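Local coordinates for Serine/threonine-protein kinase Tel1 (Chaetomium thermophilum, PDB 6SKY), which transfers phosphate from ATP to serine or threonine, probably those followed by glutamine, and is thought to signal DNA damage, at residues Leu2376-Tyr2381 against Leu2396-Leu2401; Cys2457-Tyr2462 against Ala2566-Ser2571; Val2516-Ala2521 against Pro2653-Ser2658; Ile2555-Leu2560 against Pro2574-Phe2579. All blocks are in the same frame, centred on the assembly; numbering follows the deposited sequence.

Contact 1 of 4, residues Leu2376-Tyr2381 against Leu2396-Leu2401; sequences LCIENY and LRFMAL
R2397 meets Y2381 first. Its CG lies 3.3 Å from Y2381 OH, placed obliquely to the phenol ring. CG is anti to the backbone N, and the chain then bends at chi2 (49°). The hydroxyl sits at the edge of the guanidinium, and the phenol ring and guanidinium planes are 82° apart. Both polar ends look to D2300 on helix 2286-2303: NE makes a salt bridge with it, and Y2381 OH a weak hydrogen bond. The carboxylate thus helps to hold the arginine beside the tyrosine. F2398 follows. Its CB lies 4.2 Å from Y2381 CB, where the two backbones come nearest. Its ring edge receives I2378 CG2 at CE1, 4.1 Å away. This is a helix pair of the FAT alpha-solenoid. Helices 2348-2387 and 2394-2404 follow each other in the chain. Their segments 2376-2381 and 2396-2401 run roughly antiparallel, at 144°, with axes 10.2 Å apart at closest. One turn on from F2398, L2401 points CD2 at the facing helix. That methyl packs on C2377 SG at 3.6 Å and on I2378 CG1 at 3.8 Å. It also lies near the plane of the Y2381 ring, at its edge. The CB of L2401 covers one face of the R2397 guanidinium. Beyond the pair, I2378 also packs on A2411, V2414 and V2415 of helix 2409-2418.

Contact 2 of 4, residues Cys2457-Tyr2462 against Ala2566-Ser2571; sequences CVDHPY and ANLDYS
The backbones come nearest at D2459 and L2568, whose CA atoms are 6.5 Å apart, just before H2460 leaves the helical path at the end of helix 2444-2459. H2460, Y2462 and Y2570 form an aromatic cluster here. It joins the turn between helices 2444-2459 and 2461-2472, in the FAT region, to the loop that leads into strand 2576-2585 of the kinase sheet. H2460 ND1 and Y2570 OH share a hydrogen bond of 2.7 Å, nearly straight at 173°. Either atom could be the donor. Each lies close to the plane of the other's ring, so the rings meet rim to rim and neither covers the other. The hydroxyl is also bonded by S2565 N, which gives this polar end two partners. Y2462 approaches differently. Its edge points toward the face of Y2570 in an offset edge-to-face pair, with centroids 6.0 Å apart and planes at 85°. Its CE2 comes 3.7 Å from Y2570 CB. A valine in place of H2460 would probably leave Y2570 OH without its ring nitrogen partner and the phenol freer to turn. L2568 has an exposed side chain that forks over the helix end. Its CD1 lies 3.6 Å from H2460 CE1. The other methyl, CD2, rests 4.0 Å from CG of D2459, whose OD2 is hydrogen-bonded to T2424 OG1.

Contact 3 of 4, residues Val2516-Ala2521 against Pro2653-Ser2658; sequences VYHALA and PLTSSS
The imidazole of H2518 carries T2655 CG2 over one face, 4.2 Å from the ring centroid and only 7° off the normal, a CH-pi contact. S2657 OG lies at the ring edge, near its plane, 4.2 Å from NE2. S2658 OG approaches CD2 obliquely. The ring reaches these residues because CG is anti to the backbone N (chi1 175°), which swings it off the helix toward the turn 2655-2658. An alanine at H2518 is likely to uncover the T2655 methyl and open a gap between the helix and this turn. One turn along the helix, A2521 CB meets S2658 CB at 3.8 Å. L2654 CD1 rests 3.8 Å from Y2517 CB. The phenol of Y2517 leads away from this contact: its OH is hydrogen-bonded to Q2607 OE1, and its ring pairs edge-to-face with F2546. T2470 OG1, from helix 2461-2472, is hydrogen-bonded to the carbonyls of P2653 and L2654. Across the turn, L2654 N bonds to S2658 O at 2.9 Å. This bond joins strands 2651-2655 and 2658-2662, an antiparallel beta hairpin at one border of the kinase sheet. Segment 2516-2521 of helix 2507-2522 crosses strand residues 2653-2655 at 81°, so the arrangement is a helix packed across the end of a hairpin in the kinase N-lobe.

Contact 4 of 4, residues Ile2555-Leu2560 against Pro2574-Phe2579; sequences IPPPTL and PMIHKF
I2576 fills the middle of this contact, passing alongside P2557 in the opposite direction. Its CG1 lies 3.9 Å from P2557 CG, and CD1 reaches on to the P2558 ring, 4.2 Å from its CD. CG1 is anti to the carbonyl carbon (chi1 -70°), which directs the longer branch along the proline run. M2575 flanks the run at P2556. The two side chains lie side by side and point the same way, with SD 3.6 Å from P2556 CD. The methionine chain bends at chi2, folding the sulfur back over the backbone of I2555 and P2556. At the other end L2560 crosses P2574 at about a right angle, and its CD2 touches P2574 CG at 3.8 Å. Neighbours extend this apolar layer: I2555 and P2558 both pack on Y2466, and P2557 and P2574 on Y2605. The polar edge is made by backbone atoms. I2576 N donates to I2555 O at 2.7 Å, with an angle of 158° at the hydrogen; the donor sits tilted from the carbonyl plane. The same oxygen receives a CA-H...O contact from M2575 CA. P2574 O takes another from P2556 CA, at 3.3 Å. The proline run then closes in a type I beta turn from P2557 to L2560. On the facing segment H2577 and K2578 both bond to I2598, a classic beta bulge near the start of strand 2576-2585 in the antiparallel sheet of the kinase N-lobe.

Contact 4 touches both contact 2 and contact 3, which do not touch each other (nearest atoms about 11 Å apart). Contact 1, in the FAT helices, touches none of them; its nearest atoms are about 13 Å from contact 2. Between contacts 2 and 4, Y2462 CE1 lies 3.7 Å from P2556 CD. Between contacts 3 and 4, Y2517 CE2 lies 3.6 Å from P2558 CG, and both reach the same six-stranded sheet. Contact 4 thus lies against both the FAT junction and helix 2507-2522. None of the four includes a residue of the nucleotide pocket or the magnesium site. The side chains of A2521 and L2560 are each about 13 Å from the bound ATP analogue.

Contact 1 of 4, residues Leu2376-Tyr2381 against Leu2396-Leu2401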
# COMPACT_ATOMS: atom_id res chain seq x y z
N LEU A 2376 -15.56 -28.15 -19.72
CA LEU A 2376 -14.54 -27.25 -20.24
C LEU A 2376 -13.32 -27.20 -19.33
O LEU A 2376 -12.19 -27.14 -19.80
CB LEU A 2376 -15.11 -25.86 -20.44
CG LEU A 2376 -16.19 -25.73 -21.50
CD1 LEU A 2376 -16.72 -24.33 -21.51
CD2 LEU A 2376 -15.61 -26.08 -22.84
N CYS A 2377 -13.54 -27.23 -18.02
CA CYS A 2377 -12.43 -27.18 -17.08
C CYS A 2377 -11.52 -28.38 -17.23
O CYS A 2377 -10.30 -28.24 -17.35
CB CYS A 2377 -12.98 -27.09 -15.65
SG CYS A 2377 -11.78 -26.74 -14.39
N ILE A 2378 -12.10 -29.59 -17.23
CA ILE A 2378 -11.27 -30.78 -17.32
C ILE A 2378 -10.56 -30.84 -18.67
O ILE A 2378 -9.35 -31.12 -18.74
CB ILE A 2378 -12.11 -32.04 -17.06
CG1 ILE A 2378 -12.31 -32.23 -15.57
CG2 ILE A 2378 -11.44 -33.25 -17.63
CD1 ILE A 2378 -13.11 -33.42 -15.22
N GLU A 2379 -11.28 -30.56 -19.75
CA GLU A 2379 -10.68 -30.64 -21.07
C GLU A 2379 -9.53 -29.67 -21.23
O GLU A 2379 -8.48 -30.02 -21.77
CB GLU A 2379 -11.74 -30.38 -22.13
CG GLU A 2379 -11.19 -30.10 -23.49
CD GLU A 2379 -12.27 -29.79 -24.48
OE1 GLU A 2379 -13.46 -29.95 -24.13
OE2 GLU A 2379 -11.95 -29.40 -25.62
N ASN A 2380 -9.69 -28.44 -20.74
CA ASN A 2380 -8.62 -27.46 -20.92
C ASN A 2380 -7.46 -27.68 -19.97
O ASN A 2380 -6.33 -27.36 -20.33
CB ASN A 2380 -9.17 -26.05 -20.77
CG ASN A 2380 -10.05 -25.65 -21.91
OD1 ASN A 2380 -9.63 -25.64 -23.06
ND2 ASN A 2380 -11.28 -25.32 -21.61
N TYR A 2381 -7.68 -28.25 -18.79
CA TYR A 2381 -6.54 -28.66 -17.97
C TYR A 2381 -5.72 -29.71 -18.68
O TYR A 2381 -4.48 -29.63 -18.73
CB TYR A 2381 -7.01 -29.19 -16.62
CG TYR A 2381 -7.12 -28.14 -15.56
CD1 TYR A 2381 -6.15 -27.18 -15.42
CD2 TYR A 2381 -8.20 -28.10 -14.71
CE1 TYR A 2381 -6.25 -26.22 -14.47
CE2 TYR A 2381 -8.30 -27.14 -13.75
CZ TYR A 2381 -7.32 -26.21 -13.63
OH TYR A 2381 -7.42 -25.24 -12.68
N LEU A 2396 -1.86 -31.50 -10.42
CA LEU A 2396 -2.42 -31.68 -9.10
C LEU A 2396 -3.87 -31.20 -9.04
O LEU A 2396 -4.73 -31.85 -8.45
CB LEU A 2396 -1.56 -30.93 -8.09
CG LEU A 2396 -1.47 -31.46 -6.67
CD1 LEU A 2396 -1.18 -32.92 -6.71
CD2 LEU A 2396 -0.37 -30.74 -5.98
N ARG A 2397 -4.15 -30.07 -9.69
CA ARG A 2397 -5.51 -29.55 -9.71
C ARG A 2397 -6.42 -30.41 -10.57
O ARG A 2397 -7.56 -30.69 -10.18
CB ARG A 2397 -5.50 -28.10 -10.19
CG ARG A 2397 -6.86 -27.47 -10.25
CD ARG A 2397 -7.63 -27.69 -8.97
NE ARG A 2397 -9.05 -27.43 -9.16
CZ ARG A 2397 -10.00 -27.82 -8.32
NH1 ARG A 2397 -11.27 -27.54 -8.57
NH2 ARG A 2397 -9.69 -28.49 -7.22
N PHE A 2398 -5.95 -30.85 -11.73
CA PHE A 2398 -6.73 -31.79 -12.51
C PHE A 2398 -7.01 -33.05 -11.73
O PHE A 2398 -8.11 -33.60 -11.82
CB PHE A 2398 -6.01 -32.15 -13.81
CG PHE A 2398 -6.51 -33.42 -14.42
CD1 PHE A 2398 -7.70 -33.44 -15.11
CD2 PHE A 2398 -5.82 -34.60 -14.25
CE1 PHE A 2398 -8.17 -34.61 -15.64
CE2 PHE A 2398 -6.30 -35.76 -14.79
CZ PHE A 2398 -7.47 -35.76 -15.48
N MET A 2399 -6.03 -33.55 -10.98
CA MET A 2399 -6.21 -34.79 -10.25
C MET A 2399 -7.25 -34.64 -9.16
O MET A 2399 -8.12 -35.50 -9.00
CB MET A 2399 -4.87 -35.24 -9.67
CG MET A 2399 -4.84 -36.67 -9.23
SD MET A 2399 -5.53 -37.74 -10.50
CE MET A 2399 -4.37 -37.49 -11.83
N ALA A 2400 -7.18 -33.56 -8.39
CA ALA A 2400 -8.20 -33.31 -7.38
C ALA A 2400 -9.58 -33.22 -8.01
O ALA A 2400 -10.54 -33.85 -7.55
CB ALA A 2400 -7.88 -32.03 -6.62
N LEU A 2401 -9.69 -32.46 -9.10
CA LEU A 2401 -10.97 -32.26 -9.76
C LEU A 2401 -11.52 -33.56 -10.33
O LEU A 2401 -12.74 -33.78 -10.33
CB LEU A 2401 -10.82 -31.22 -10.85
CG LEU A 2401 -12.06 -30.75 -11.57
CD1 LEU A 2401 -12.94 -29.99 -10.62
CD2 LEU A 2401 -11.63 -29.88 -12.70

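Contact 2 of 4, residues Cys2457-Tyr2462 against Ala2566-Ser2571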
# COMPACT_ATOMS: atom_id res chain seq x y z
N CYS A 2457 4.12 -46.46 -14.62
CA CYS A 2457 5.11 -47.44 -14.20
C CYS A 2457 5.94 -47.97 -15.36
O CYS A 2457 7.04 -48.47 -15.14
CB CYS A 2457 4.44 -48.60 -13.48
SG CYS A 2457 3.60 -48.13 -11.98
N VAL A 2458 5.43 -47.89 -16.59
CA VAL A 2458 6.22 -48.34 -17.73
C VAL A 2458 7.19 -47.26 -18.19
O VAL A 2458 8.34 -47.56 -18.51
CB VAL A 2458 5.29 -48.79 -18.87
CG1 VAL A 2458 6.09 -49.04 -20.11
CG2 VAL A 2458 4.58 -50.03 -18.48
N ASP A 2459 6.77 -46.00 -18.23
CA ASP A 2459 7.69 -44.96 -18.69
C ASP A 2459 8.73 -44.61 -17.64
O ASP A 2459 9.90 -44.40 -17.97
CB ASP A 2459 6.92 -43.70 -19.08
CG ASP A 2459 6.08 -43.90 -20.31
OD1 ASP A 2459 6.03 -45.04 -20.81
OD2 ASP A 2459 5.47 -42.92 -20.77
N HIS A 2460 8.33 -44.53 -16.37
CA HIS A 2460 9.22 -44.13 -15.28
C HIS A 2460 9.17 -45.22 -14.22
O HIS A 2460 8.46 -45.10 -13.22
CB HIS A 2460 8.82 -42.78 -14.72
CG HIS A 2460 8.61 -41.74 -15.77
ND1 HIS A 2460 9.59 -40.84 -16.12
CD2 HIS A 2460 7.55 -41.47 -16.56
CE1 HIS A 2460 9.13 -40.05 -17.08
NE2 HIS A 2460 7.90 -40.42 -17.37
N PRO A 2461 9.93 -46.30 -14.41
CA PRO A 2461 9.77 -47.46 -13.51
C PRO A 2461 10.26 -47.21 -12.10
O PRO A 2461 9.66 -47.73 -11.15
CB PRO A 2461 10.58 -48.55 -14.22
CG PRO A 2461 11.52 -47.83 -15.07
CD PRO A 2461 10.85 -46.59 -15.51
N TYR A 2462 11.32 -46.43 -11.92
CA TYR A 2462 11.83 -46.16 -10.58
C TYR A 2462 10.97 -45.17 -9.82
O TYR A 2462 11.32 -44.81 -8.69
CB TYR A 2462 13.26 -45.66 -10.66
CG TYR A 2462 14.14 -46.53 -11.51
CD1 TYR A 2462 14.38 -47.84 -11.18
CD2 TYR A 2462 14.73 -46.03 -12.66
CE1 TYR A 2462 15.18 -48.64 -11.95
CE2 TYR A 2462 15.52 -46.82 -13.44
CZ TYR A 2462 15.74 -48.12 -13.09
OH TYR A 2462 16.55 -48.90 -13.87
N ALA A 2566 12.60 -36.24 -19.01
CA ALA A 2566 11.73 -35.97 -20.14
C ALA A 2566 12.07 -36.85 -21.33
O ALA A 2566 11.19 -37.21 -22.11
CB ALA A 2566 11.82 -34.49 -20.53
N ASN A 2567 13.35 -37.21 -21.48
CA ASN A 2567 13.79 -38.07 -22.57
C ASN A 2567 13.50 -39.55 -22.31
O ASN A 2567 13.76 -40.36 -23.20
CB ASN A 2567 15.29 -37.88 -22.81
CG ASN A 2567 16.04 -37.52 -21.55
OD1 ASN A 2567 15.68 -36.58 -20.84
ND2 ASN A 2567 17.10 -38.26 -21.26
N LEU A 2568 12.99 -39.90 -21.13
CA LEU A 2568 12.63 -41.28 -20.79
C LEU A 2568 13.84 -42.20 -20.78
O LEU A 2568 13.72 -43.39 -21.07
CB LEU A 2568 11.55 -41.82 -21.73
CG LEU A 2568 10.13 -41.87 -21.18
CD1 LEU A 2568 9.75 -40.53 -20.63
CD2 LEU A 2568 9.17 -42.29 -22.26
N ASP A 2569 15.00 -41.67 -20.44
CA ASP A 2569 16.25 -42.42 -20.46
C ASP A 2569 16.79 -42.51 -19.04
O ASP A 2569 17.25 -41.50 -18.49
CB ASP A 2569 17.27 -41.77 -21.39
CG ASP A 2569 18.57 -42.54 -21.48
OD1 ASP A 2569 18.56 -43.66 -22.04
OD2 ASP A 2569 19.59 -42.04 -20.98
N TYR A 2570 16.76 -43.70 -18.46
CA TYR A 2570 17.23 -43.93 -17.11
C TYR A 2570 18.42 -44.86 -17.10
O TYR A 2570 18.53 -45.76 -16.26
CB TYR A 2570 16.11 -44.46 -16.22
CG TYR A 2570 15.04 -43.44 -15.95
CD1 TYR A 2570 15.25 -42.44 -15.02
CD2 TYR A 2570 13.84 -43.47 -16.62
CE1 TYR A 2570 14.29 -41.51 -14.78
CE2 TYR A 2570 12.88 -42.54 -16.38
CZ TYR A 2570 13.11 -41.56 -15.46
OH TYR A 2570 12.15 -40.62 -15.20
N SER A 2571 19.34 -44.67 -18.04
CA SER A 2571 20.58 -45.43 -18.07
C SER A 2571 21.70 -44.75 -17.32
O SER A 2571 22.62 -45.43 -16.84
CB SER A 2571 21.00 -45.68 -19.52
OG SER A 2571 21.14 -44.45 -20.21

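Contact 3 of 4, residues Val2516-Ala2521 against Pro2653-Ser2658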
# COMPACT_ATOMS: atom_id res chain seq x y z
N VAL A 2516 14.35 -59.24 -0.26
CA VAL A 2516 15.46 -59.43 0.67
C VAL A 2516 15.64 -58.22 1.59
O VAL A 2516 16.03 -58.39 2.75
CB VAL A 2516 16.77 -59.76 -0.07
CG1 VAL A 2516 16.56 -60.96 -0.96
CG2 VAL A 2516 17.26 -58.59 -0.86
N TYR A 2517 15.34 -57.01 1.12
CA TYR A 2517 15.38 -55.85 2.02
C TYR A 2517 14.38 -55.99 3.15
O TYR A 2517 14.69 -55.69 4.30
CB TYR A 2517 15.10 -54.56 1.25
CG TYR A 2517 16.32 -53.79 0.84
CD1 TYR A 2517 17.20 -53.31 1.77
CD2 TYR A 2517 16.57 -53.52 -0.49
CE1 TYR A 2517 18.30 -52.60 1.40
CE2 TYR A 2517 17.67 -52.82 -0.87
CZ TYR A 2517 18.53 -52.36 0.08
OH TYR A 2517 19.63 -51.65 -0.29
N HIS A 2518 13.17 -56.45 2.84
CA HIS A 2518 12.16 -56.64 3.87
C HIS A 2518 12.56 -57.75 4.84
O HIS A 2518 12.36 -57.62 6.05
CB HIS A 2518 10.82 -56.93 3.22
CG HIS A 2518 9.74 -57.26 4.19
ND1 HIS A 2518 8.94 -58.38 4.06
CD2 HIS A 2518 9.32 -56.63 5.31
CE1 HIS A 2518 8.08 -58.42 5.05
NE2 HIS A 2518 8.28 -57.37 5.83
N ALA A 2519 13.10 -58.85 4.32
CA ALA A 2519 13.56 -59.92 5.20
C ALA A 2519 14.65 -59.42 6.13
O ALA A 2519 14.66 -59.77 7.32
CB ALA A 2519 14.05 -61.10 4.38
N LEU A 2520 15.57 -58.62 5.62
CA LEU A 2520 16.61 -58.06 6.48
C LEU A 2520 16.04 -57.10 7.50
O LEU A 2520 16.50 -57.05 8.64
CB LEU A 2520 17.67 -57.36 5.63
CG LEU A 2520 18.82 -56.71 6.37
CD1 LEU A 2520 19.79 -57.76 6.85
CD2 LEU A 2520 19.50 -55.72 5.47
N ALA A 2521 15.03 -56.32 7.11
CA ALA A 2521 14.40 -55.39 8.04
C ALA A 2521 13.75 -56.12 9.20
O ALA A 2521 13.91 -55.74 10.36
CB ALA A 2521 13.38 -54.53 7.31
N PRO A 2653 8.59 -46.63 1.96
CA PRO A 2653 7.92 -47.69 2.72
C PRO A 2653 7.82 -48.95 1.88
O PRO A 2653 7.35 -48.92 0.75
CB PRO A 2653 6.53 -47.10 3.00
CG PRO A 2653 6.63 -45.67 2.65
CD PRO A 2653 7.65 -45.56 1.59
N LEU A 2654 8.29 -50.07 2.44
CA LEU A 2654 8.23 -51.33 1.72
C LEU A 2654 6.94 -52.06 2.04
O LEU A 2654 6.18 -52.42 1.13
CB LEU A 2654 9.44 -52.20 2.08
CG LEU A 2654 10.76 -51.80 1.45
CD1 LEU A 2654 11.86 -52.66 1.99
CD2 LEU A 2654 10.68 -51.92 -0.04
N THR A 2655 6.67 -52.29 3.31
CA THR A 2655 5.43 -52.90 3.76
C THR A 2655 4.83 -52.03 4.84
O THR A 2655 5.34 -50.95 5.12
CB THR A 2655 5.69 -54.32 4.26
OG1 THR A 2655 6.84 -54.32 5.11
CG2 THR A 2655 5.95 -55.25 3.09
N SER A 2656 3.76 -52.49 5.48
CA SER A 2656 3.18 -51.73 6.58
C SER A 2656 4.01 -51.83 7.85
O SER A 2656 3.56 -51.36 8.90
CB SER A 2656 1.76 -52.20 6.87
OG SER A 2656 0.85 -51.70 5.90
N SER A 2657 5.19 -52.43 7.78
CA SER A 2657 6.01 -52.62 8.96
C SER A 2657 7.49 -52.36 8.71
O SER A 2657 8.30 -52.62 9.60
CB SER A 2657 5.82 -54.03 9.49
OG SER A 2657 5.94 -54.98 8.45
N SER A 2658 7.87 -51.88 7.53
CA SER A 2658 9.28 -51.78 7.21
C SER A 2658 9.49 -50.72 6.14
O SER A 2658 8.60 -50.41 5.35
CB SER A 2658 9.84 -53.13 6.74
OG SER A 2658 9.18 -53.58 5.57

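Contact 4 of 4, residues Ile2555-Leu2560 against Pro2574-Phe2579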
# COMPACT_ATOMS: atom_id res chain seq x y z
N ILE A 2555 20.25 -52.80 -9.28
CA ILE A 2555 19.26 -51.72 -9.26
C ILE A 2555 19.94 -50.46 -8.75
O ILE A 2555 21.01 -50.53 -8.13
CB ILE A 2555 18.06 -52.06 -8.37
CG1 ILE A 2555 18.54 -52.27 -6.94
CG2 ILE A 2555 17.34 -53.27 -8.87
CD1 ILE A 2555 17.46 -52.13 -5.94
N PRO A 2556 19.33 -49.30 -8.98
CA PRO A 2556 19.80 -48.11 -8.31
C PRO A 2556 19.53 -48.21 -6.82
O PRO A 2556 18.65 -48.97 -6.40
CB PRO A 2556 18.97 -46.99 -8.95
CG PRO A 2556 17.79 -47.66 -9.46
CD PRO A 2556 18.24 -48.99 -9.92
N PRO A 2557 20.28 -47.50 -5.99
CA PRO A 2557 20.02 -47.53 -4.56
C PRO A 2557 18.61 -47.06 -4.28
O PRO A 2557 18.18 -46.02 -4.79
CB PRO A 2557 21.06 -46.56 -3.99
CG PRO A 2557 22.10 -46.50 -5.03
CD PRO A 2557 21.41 -46.62 -6.32
N PRO A 2558 17.84 -47.82 -3.50
CA PRO A 2558 16.42 -47.49 -3.36
C PRO A 2558 16.17 -46.16 -2.69
O PRO A 2558 15.07 -45.62 -2.83
CB PRO A 2558 15.88 -48.65 -2.51
CG PRO A 2558 16.91 -49.70 -2.58
CD PRO A 2558 18.21 -49.00 -2.71
N THR A 2559 17.15 -45.62 -1.98
CA THR A 2559 17.02 -44.35 -1.28
C THR A 2559 17.65 -43.20 -2.03
O THR A 2559 17.81 -42.12 -1.47
CB THR A 2559 17.64 -44.46 0.10
OG1 THR A 2559 19.04 -44.75 -0.03
CG2 THR A 2559 16.99 -45.57 0.88
N LEU A 2560 18.02 -43.40 -3.29
CA LEU A 2560 18.55 -42.34 -4.12
C LEU A 2560 17.41 -41.59 -4.78
O LEU A 2560 16.50 -42.21 -5.34
CB LEU A 2560 19.49 -42.90 -5.18
CG LEU A 2560 19.92 -41.96 -6.29
CD1 LEU A 2560 20.91 -40.96 -5.76
CD2 LEU A 2560 20.50 -42.73 -7.44
N PRO A 2574 23.10 -44.43 -11.31
CA PRO A 2574 24.06 -45.36 -10.70
C PRO A 2574 23.36 -46.58 -10.12
O PRO A 2574 22.41 -46.45 -9.35
CB PRO A 2574 24.71 -44.51 -9.60
CG PRO A 2574 23.72 -43.47 -9.30
CD PRO A 2574 23.05 -43.15 -10.59
N MET A 2575 23.84 -47.75 -10.49
CA MET A 2575 23.36 -48.98 -9.89
C MET A 2575 24.17 -49.30 -8.64
O MET A 2575 25.25 -48.76 -8.42
CB MET A 2575 23.45 -50.14 -10.88
CG MET A 2575 22.73 -49.87 -12.18
SD MET A 2575 20.94 -49.99 -12.05
CE MET A 2575 20.44 -48.89 -13.36
N ILE A 2576 23.63 -50.19 -7.82
CA ILE A 2576 24.39 -50.65 -6.66
C ILE A 2576 25.50 -51.57 -7.15
O ILE A 2576 25.24 -52.60 -7.77
CB ILE A 2576 23.49 -51.36 -5.65
CG1 ILE A 2576 22.56 -50.37 -4.96
CG2 ILE A 2576 24.32 -52.07 -4.61
CD1 ILE A 2576 21.71 -50.99 -3.91
N HIS A 2577 26.74 -51.19 -6.87
CA HIS A 2577 27.87 -52.03 -7.25
C HIS A 2577 28.10 -53.12 -6.21
O HIS A 2577 28.07 -54.31 -6.53
CB HIS A 2577 29.12 -51.17 -7.42
CG HIS A 2577 30.35 -51.95 -7.79
ND1 HIS A 2577 31.22 -52.44 -6.85
CD2 HIS A 2577 30.84 -52.31 -8.99
CE1 HIS A 2577 32.21 -53.08 -7.46
NE2 HIS A 2577 31.99 -53.02 -8.76
N LYS A 2578 28.31 -52.73 -4.96
CA LYS A 2578 28.50 -53.71 -3.90
C LYS A 2578 28.04 -53.10 -2.59
O LYS A 2578 27.58 -51.96 -2.54
CB LYS A 2578 29.96 -54.15 -3.82
CG LYS A 2578 30.91 -53.04 -3.42
CD LYS A 2578 32.33 -53.54 -3.31
CE LYS A 2578 33.27 -52.41 -2.92
NZ LYS A 2578 34.69 -52.83 -2.92
N PHE A 2579 28.15 -53.87 -1.52
CA PHE A 2579 27.84 -53.39 -0.18
C PHE A 2579 29.10 -53.39 0.66
O PHE A 2579 29.92 -54.30 0.56
CB PHE A 2579 26.78 -54.26 0.48
CG PHE A 2579 25.38 -53.82 0.19
CD1 PHE A 2579 24.64 -53.16 1.13
CD2 PHE A 2579 24.82 -54.07 -1.04
CE1 PHE A 2579 23.37 -52.75 0.85
CE2 PHE A 2579 23.55 -53.66 -1.32
CZ PHE A 2579 22.82 -53.01 -0.38